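Local coordinates for methyl-coenzyme M reductase subunit beta (Methanosarcina barkeri, PDB 1E6Y), which forms part of the F430-dependent enzyme that converts methyl-coenzyme M and coenzyme B into methane and the CoM-CoB heterodisulfide, the final step of methanogenesis, at residues S22-P25 against T26-A29; Y214-S217 against G218-E221; M228-R231 against H232-G236. One frame throughout, in Å; residues are numbered along the deposited sequence.

Contact 1. Residues S22-P25 against T26-A29; sequences SLAP and TRNA
Ala24 O is gripped by two backbone amides: Asn28 N donates to it over 2.7 Å and Arg27 N over 2.9 Å. The first lies almost in line with the carbonyl bond, the second above the carbonyl plane, 58° out of it. Residues 24-27 thus form a type I beta turn with Pro25 and Thr26 at its corners, extended by the i+4 bond from Asn28 N. With CG anti to its backbone N (chi1 -168°), Asn28 swings its amide back to Ser22, and ND2 reaches Ser22 O at 2.9 Å; the acceptor lies in the amide plane and the N-H points at it nearly straight, at 164°. A water also donates to Ser22 O, at 2.8 Å. The other end of the same amide, Asn28 OD1, accepts from Ile31 N, so Asn28 is the N-cap of the following helix and ties its first turn to Ser22. Arg27 NH2 lies 3.3 Å from Ala24 CB and bonds Met21 O, while NH1 bonds Val91 O of the second beta subunit. The turn joins strand 13-19 to helix 29-40, with Ala24 and Pro25 resting on helix 204-221 and Leu23 on helices 228-241 and 425-429.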
loop_
_atom_site.group_PDB
_atom_site.type_symbol
_atom_site.label_atom_id
_atom_site.label_comp_id
_atom_site.label_asym_id
_atom_site.label_seq_id
_atom_site.Cartn_x
_atom_site.Cartn_y
_atom_site.Cartn_z
ATOM N N SER E 22 -34.708 -4.401 -19.018
ATOM C CA SER E 22 -35.390 -4.040 -17.782
ATOM C C SER E 22 -34.714 -4.683 -16.576
ATOM O O SER E 22 -35.024 -4.350 -15.435
ATOM C CB SER E 22 -36.859 -4.470 -17.840
ATOM O OG SER E 22 -36.978 -5.875 -17.734
ATOM N N LEU E 23 -33.808 -5.622 -16.842
ATOM C CA LEU E 23 -33.060 -6.315 -15.797
ATOM C C LEU E 23 -31.743 -5.617 -15.455
ATOM O O LEU E 23 -31.043 -6.029 -14.529
ATOM C CB LEU E 23 -32.774 -7.760 -16.228
ATOM C CG LEU E 23 -33.994 -8.638 -16.527
ATOM C CD1 LEU E 23 -33.539 -10.011 -17.001
ATOM C CD2 LEU E 23 -34.866 -8.758 -15.283
ATOM N N ALA E 24 -31.394 -4.584 -16.220
ATOM C CA ALA E 24 -30.170 -3.826 -15.976
ATOM C C ALA E 24 -30.199 -3.198 -14.587
ATOM O O ALA E 24 -31.214 -2.632 -14.177
ATOM C CB ALA E 24 -30.006 -2.745 -17.028
ATOM N N PRO E 25 -29.082 -3.288 -13.842
ATOM C CA PRO E 25 -28.944 -2.584 -12.562
ATOM C C PRO E 25 -29.300 -1.100 -12.660
ATOM O O PRO E 25 -29.861 -0.521 -11.729
ATOM C CB PRO E 25 -27.473 -2.795 -12.207
ATOM C CG PRO E 25 -27.156 -4.124 -12.817
ATOM C CD PRO E 25 -27.896 -4.116 -14.132
ATOM N N THR E 26 -29.070 -0.531 -13.840
ATOM C CA THR E 26 -29.305 0.885 -14.091
ATOM C C THR E 26 -30.779 1.219 -14.368
ATOM O O THR E 26 -31.150 2.393 -14.426
ATOM C CB THR E 26 -28.452 1.370 -15.278
ATOM O OG1 THR E 26 -28.586 0.447 -16.366
ATOM C CG2 THR E 26 -26.982 1.465 -14.877
ATOM N N ARG E 27 -31.612 0.191 -14.530
ATOM C CA ARG E 27 -33.035 0.393 -14.812
ATOM C C ARG E 27 -33.943 -0.328 -13.831
ATOM O O ARG E 27 -35.097 0.080 -13.636
ATOM C CB ARG E 27 -33.386 -0.116 -16.227
ATOM C CG ARG E 27 -32.669 0.642 -17.320
ATOM C CD ARG E 27 -33.135 0.253 -18.735
ATOM N NE ARG E 27 -32.166 0.797 -19.684
ATOM C CZ ARG E 27 -31.103 0.094 -20.135
ATOM N NH1 ARG E 27 -30.255 0.688 -20.950
ATOM N NH2 ARG E 27 -30.991 -1.152 -19.710
ATOM N N ASN E 28 -33.476 -1.443 -13.280
ATOM C CA ASN E 28 -34.338 -2.311 -12.479
ATOM C C ASN E 28 -34.486 -1.814 -11.045
ATOM O O ASN E 28 -33.515 -1.769 -10.289
ATOM C CB ASN E 28 -33.799 -3.746 -12.482
ATOM C CG ASN E 28 -34.796 -4.745 -11.923
ATOM O OD1 ASN E 28 -34.861 -4.969 -10.714
ATOM N ND2 ASN E 28 -35.591 -5.342 -12.804
ATOM N N ALA E 29 -35.721 -1.505 -10.661
ATOM C CA ALA E 29 -36.015 -0.967 -9.336
ATOM C C ALA E 29 -35.700 -1.952 -8.210
ATOM O O ALA E 29 -35.182 -1.555 -7.169
ATOM C CB ALA E 29 -37.478 -0.530 -9.261
HETATM O O HOH W 1 -36.992 -2.437 -15.130
#

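Contact 2. Residues Y214-S217 against G218-E221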
loop_
_atom_site.group_PDB
_atom_site.type_symbol
_atom_site.label_atom_id
_atom_site.label_comp_id
_atom_site.label_asym_id
_atom_site.label_seq_id
_atom_site.Cartn_x
_atom_site.Cartn_y
_atom_site.Cartn_z
ATOM N N TYR E 214 -25.201 -8.759 -7.757
ATOM C CA TYR E 214 -24.071 -7.983 -7.252
ATOM C C TYR E 214 -22.956 -7.887 -8.292
ATOM O O TYR E 214 -22.436 -6.801 -8.554
ATOM C CB TYR E 214 -23.517 -8.611 -5.969
ATOM C CG TYR E 214 -24.371 -8.395 -4.734
ATOM C CD1 TYR E 214 -24.528 -9.414 -3.795
ATOM C CD2 TYR E 214 -24.942 -7.148 -4.457
ATOM C CE1 TYR E 214 -25.221 -9.199 -2.607
ATOM C CE2 TYR E 214 -25.641 -6.926 -3.272
ATOM C CZ TYR E 214 -25.774 -7.956 -2.352
ATOM O OH TYR E 214 -26.448 -7.748 -1.173
ATOM N N GLU E 215 -22.607 -9.022 -8.890
ATOM C CA GLU E 215 -21.527 -9.081 -9.873
ATOM C C GLU E 215 -21.810 -8.216 -11.092
ATOM O O GLU E 215 -20.963 -7.423 -11.500
ATOM C CB GLU E 215 -21.285 -10.525 -10.314
ATOM C CG GLU E 215 -20.395 -11.318 -9.365
ATOM C CD GLU E 215 -18.955 -10.836 -9.383
ATOM O OE1 GLU E 215 -18.620 -9.913 -8.612
ATOM O OE2 GLU E 215 -18.156 -11.386 -10.166
ATOM N N GLN E 216 -23.010 -8.339 -11.649
ATOM C CA GLN E 216 -23.367 -7.560 -12.829
ATOM C C GLN E 216 -23.571 -6.084 -12.519
ATOM O O GLN E 216 -23.259 -5.230 -13.346
ATOM C CB GLN E 216 -24.611 -8.139 -13.510
ATOM C CG GLN E 216 -24.386 -9.518 -14.141
ATOM C CD GLN E 216 -23.161 -9.576 -15.044
ATOM O OE1 GLN E 216 -22.804 -8.593 -15.699
ATOM N NE2 GLN E 216 -22.514 -10.735 -15.086
ATOM N N SER E 217 -24.009 -5.776 -11.301
ATOM C CA SER E 217 -24.037 -4.390 -10.840
ATOM C C SER E 217 -22.621 -3.826 -10.790
ATOM O O SER E 217 -22.387 -2.676 -11.166
ATOM C CB SER E 217 -24.688 -4.293 -9.460
ATOM O OG SER E 217 -26.070 -4.597 -9.530
ATOM N N GLY E 218 -21.669 -4.681 -10.419
ATOM C CA GLY E 218 -20.264 -4.319 -10.472
ATOM C C GLY E 218 -19.767 -4.110 -11.893
ATOM O O GLY E 218 -19.178 -3.071 -12.190
ATOM N N ILE E 219 -20.039 -5.066 -12.780
ATOM C CA ILE E 219 -19.639 -4.951 -14.185
ATOM C C ILE E 219 -20.204 -3.674 -14.814
ATOM O O ILE E 219 -19.495 -2.964 -15.526
ATOM C CB ILE E 219 -20.106 -6.176 -15.015
ATOM C CG1 ILE E 219 -19.543 -7.469 -14.412
ATOM C CG2 ILE E 219 -19.659 -6.033 -16.467
ATOM C CD1 ILE E 219 -18.023 -7.509 -14.317
ATOM N N PHE E 220 -21.435 -3.327 -14.454
ATOM C CA PHE E 220 -22.046 -2.095 -14.938
ATOM C C PHE E 220 -21.321 -0.860 -14.403
ATOM O O PHE E 220 -21.055 0.081 -15.151
ATOM C CB PHE E 220 -23.527 -2.044 -14.556
ATOM C CG PHE E 220 -24.439 -2.657 -15.586
ATOM C CD1 PHE E 220 -24.425 -4.028 -15.820
ATOM C CD2 PHE E 220 -25.296 -1.859 -16.337
ATOM C CE1 PHE E 220 -25.250 -4.596 -16.789
ATOM C CE2 PHE E 220 -26.125 -2.416 -17.307
ATOM C CZ PHE E 220 -26.102 -3.786 -17.534
ATOM N N GLU E 221 -20.961 -0.879 -13.124
ATOM C CA GLU E 221 -20.252 0.254 -12.533
ATOM C C GLU E 221 -18.805 0.341 -13.034
ATOM O O GLU E 221 -18.215 1.423 -13.056
ATOM C CB GLU E 221 -20.283 0.173 -11.003
ATOM C CG GLU E 221 -19.937 1.499 -10.331
ATOM C CD GLU E 221 -20.115 1.495 -8.822
ATOM O OE1 GLU E 221 -20.382 0.423 -8.235
ATOM O OE2 GLU E 221 -19.984 2.579 -8.221
#
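Gln216 lays its bent side chain alongside that of Ile219, the two pointing the same way, with OE1 3.7 Å from Ile219 CG1. The fold at chi2 (-50°) keeps the amide beside the isoleucine; its polar ends are taken up elsewhere, OE1 probably by Gln233 NE2, and NE2 by Arg383 O. The same Ile219 CG1 also lies 3.2 Å from Glu215 O, the carbonyl that accepts from Ile219 N at 2.8 Å. Phe220 brings its ring edge to the backbone: CD1 is 3.0 Å from Gln216 O, which lies near the ring plane and accepts from Phe220 N at 2.9 Å. The backbone bonds Ile219 N to Glu215 O and Phe220 N to Gln216 O belong to the i to i+4 series of the last turns of helix 204-221, continued by Gly218 N to Tyr214 O and by Glu221 N to Ser217 O. Ser217 OG turns back to bond Ile213 O, a buried hydroxyl satisfied by its own helix. At the end of the helix, Glu221 sets CG anti to its backbone N (chi1 -163°) and, extended from there, presents its carboxylate to Ala121 N and Asp122 N of the second beta subunit.

Contact 3. Residues M228-R231 against H232-G236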
loop_
_atom_site.group_PDB
_atom_site.type_symbol
_atom_site.label_atom_id
_atom_site.label_comp_id
_atom_site.label_asym_id
_atom_site.label_seq_id
_atom_site.Cartn_x
_atom_site.Cartn_y
_atom_site.Cartn_z
ATOM N N MET E 228 -22.680 -2.437 -27.054
ATOM C CA MET E 228 -23.031 -3.825 -27.353
ATOM C C MET E 228 -22.819 -4.738 -26.142
ATOM O O MET E 228 -23.445 -5.795 -26.032
ATOM C CB MET E 228 -22.207 -4.338 -28.541
ATOM C CG MET E 228 -20.752 -4.661 -28.208
ATOM S SD MET E 228 -19.807 -5.242 -29.633
ATOM C CE MET E 228 -19.364 -3.663 -30.373
ATOM N N PHE E 229 -21.975 -4.302 -25.213
ATOM C CA PHE E 229 -21.651 -5.114 -24.049
ATOM C C PHE E 229 -22.770 -5.127 -23.013
ATOM O O PHE E 229 -22.810 -6.010 -22.158
ATOM C CB PHE E 229 -20.339 -4.639 -23.422
ATOM C CG PHE E 229 -19.142 -4.860 -24.305
ATOM C CD1 PHE E 229 -18.698 -3.855 -25.158
ATOM C CD2 PHE E 229 -18.525 -6.107 -24.359
ATOM C CE1 PHE E 229 -17.662 -4.089 -26.060
ATOM C CE2 PHE E 229 -17.486 -6.353 -25.256
ATOM C CZ PHE E 229 -17.053 -5.342 -26.109
ATOM N N GLU E 230 -23.723 -4.204 -23.136
ATOM C CA GLU E 230 -24.883 -4.240 -22.255
ATOM C C GLU E 230 -25.760 -5.454 -22.542
ATOM O O GLU E 230 -26.068 -6.216 -21.624
ATOM C CB GLU E 230 -25.724 -2.963 -22.350
ATOM C CG GLU E 230 -26.930 -3.012 -21.408
ATOM C CD GLU E 230 -27.674 -1.700 -21.268
ATOM O OE1 GLU E 230 -27.852 -0.988 -22.276
ATOM O OE2 GLU E 230 -28.146 -1.419 -20.146
ATOM N N ARG E 231 -26.148 -5.654 -23.805
ATOM C CA ARG E 231 -26.893 -6.873 -24.156
ATOM C C ARG E 231 -26.115 -8.116 -23.725
ATOM O O ARG E 231 -26.656 -9.054 -23.162
ATOM C CB ARG E 231 -27.154 -6.917 -25.667
ATOM C CG ARG E 231 -27.778 -8.229 -26.152
ATOM C CD ARG E 231 -27.942 -8.262 -27.681
ATOM N NE ARG E 231 -28.745 -9.450 -28.003
ATOM C CZ ARG E 231 -28.318 -10.578 -28.566
ATOM N NH1 ARG E 231 -29.193 -11.569 -28.742
ATOM N NH2 ARG E 231 -27.060 -10.748 -28.960
ATOM N N HIS E 232 -24.807 -8.093 -23.973
ATOM C CA HIS E 232 -23.928 -9.213 -23.630
ATOM C C HIS E 232 -24.025 -9.611 -22.154
ATOM O O HIS E 232 -24.241 -10.783 -21.833
ATOM C CB HIS E 232 -22.480 -8.856 -23.975
ATOM C CG HIS E 232 -21.535 -10.013 -23.882
ATOM N ND1 HIS E 232 -20.844 -10.320 -22.728
ATOM C CD2 HIS E 232 -21.152 -10.928 -24.804
ATOM C CE1 HIS E 232 -20.075 -11.372 -22.945
ATOM N NE2 HIS E 232 -20.242 -11.760 -24.197
ATOM N N GLN E 233 -23.920 -8.630 -21.261
ATOM C CA GLN E 233 -23.949 -8.907 -19.828
ATOM C C GLN E 233 -25.348 -9.251 -19.320
ATOM O O GLN E 233 -25.505 -10.103 -18.446
ATOM C CB GLN E 233 -23.382 -7.716 -19.047
ATOM C CG GLN E 233 -21.899 -7.461 -19.312
ATOM C CD GLN E 233 -21.053 -8.710 -19.135
ATOM O OE1 GLN E 233 -20.505 -9.241 -20.100
ATOM N NE2 GLN E 233 -20.958 -9.197 -17.902
ATOM N N LEU E 234 -26.363 -8.638 -19.921
ATOM C CA LEU E 234 -27.741 -8.841 -19.486
ATOM C C LEU E 234 -28.306 -10.195 -19.909
ATOM O O LEU E 234 -29.134 -10.766 -19.203
ATOM C CB LEU E 234 -28.634 -7.709 -20.000
ATOM C CG LEU E 234 -28.390 -6.356 -19.326
ATOM C CD1 LEU E 234 -29.328 -5.314 -19.904
ATOM C CD2 LEU E 234 -28.594 -6.484 -17.827
ATOM N N LEU E 235 -27.835 -10.727 -21.035
ATOM C CA LEU E 235 -28.142 -12.108 -21.401
ATOM C C LEU E 235 -27.542 -13.074 -20.376
ATOM O O LEU E 235 -28.201 -14.018 -19.944
ATOM C CB LEU E 235 -27.608 -12.424 -22.801
ATOM C CG LEU E 235 -28.418 -11.861 -23.973
ATOM C CD1 LEU E 235 -27.624 -12.015 -25.257
ATOM C CD2 LEU E 235 -29.758 -12.576 -24.080
ATOM N N GLY E 236 -26.325 -12.774 -19.927
ATOM C CA GLY E 236 -25.710 -13.549 -18.862
ATOM C C GLY E 236 -26.480 -13.474 -17.555
ATOM O O GLY E 236 -26.800 -14.503 -16.955
#
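Arg231 places CG anti to its backbone N (chi1 173°) and stays extended as far as NE, while Leu235 turns CG back beside its own N (chi1 -76°); between them these torsions set one leucine methyl against a face of the guanidinium. Leu235 CD1 lies over the centre of that face, 3.7 Å from Arg231 CZ, and the side chains cross at a slant. The contact is apolar methyl against flat cation, which leaves the N-H groups at the rim for ion pairs: NE with Asp2 and NH1 with Asp295. One position earlier the pattern differs. Glu230 and Leu234 run side by side, with Glu230 CG 3.6 Å from Leu234 CD1, and the extended glutamate carries its carboxylate on to Arg27. Under these pairs the i to i+4 backbone bonds continue: Leu234 N donates to Glu230 O and Leu235 N to Arg231 O, each at 3.0 Å. The bond from His232 N to Met228 O, at 3.4 Å, is weak.

On another flank, His232 ND1 donates to Gln233 OE1 over 2.9 Å, with the oxygen in the imidazole plane and the N-H at 160°. This bond puts the hydrogen on ND1, while NE2 bonds Tyr346 OH, so both ring nitrogens are engaged, which should hold the ring's rotation. Met228 CG packs on one face of the Phe229 ring, toward its rim, close to the gamma subunit. Residues 228-236 lie in the first part of helix 228-241: Glu230, Gln233 and Leu234 face helix 204-221, whereas Arg231, His232 and Leu235 meet the start of helix 296-318 at Pro297.

Overall arrangement
The three sites form one cluster, with centres 11 Å (contacts 1 and 2) and 12 Å (contacts 1 and 3, 2 and 3) apart. Contact 1 is bound to contact 3 by the salt bridge between Arg27 NH2 and Glu230 OE2, 2.9 Å long, and by Leu234 CD2, 3.6 Å from Ala24 CA. Contacts 2 and 3 lie on successive helices, joined by a probable hydrogen bond of 2.9 Å from Gln233 NE2 to Gln216 OE1. The Phe220 ring is shared: CE2 meets Ala24 CB at 3.9 Å and CZ meets Leu234 CD2 at 3.7 Å. All three touch the second beta subunit and lie away from the coenzyme and F430 pockets.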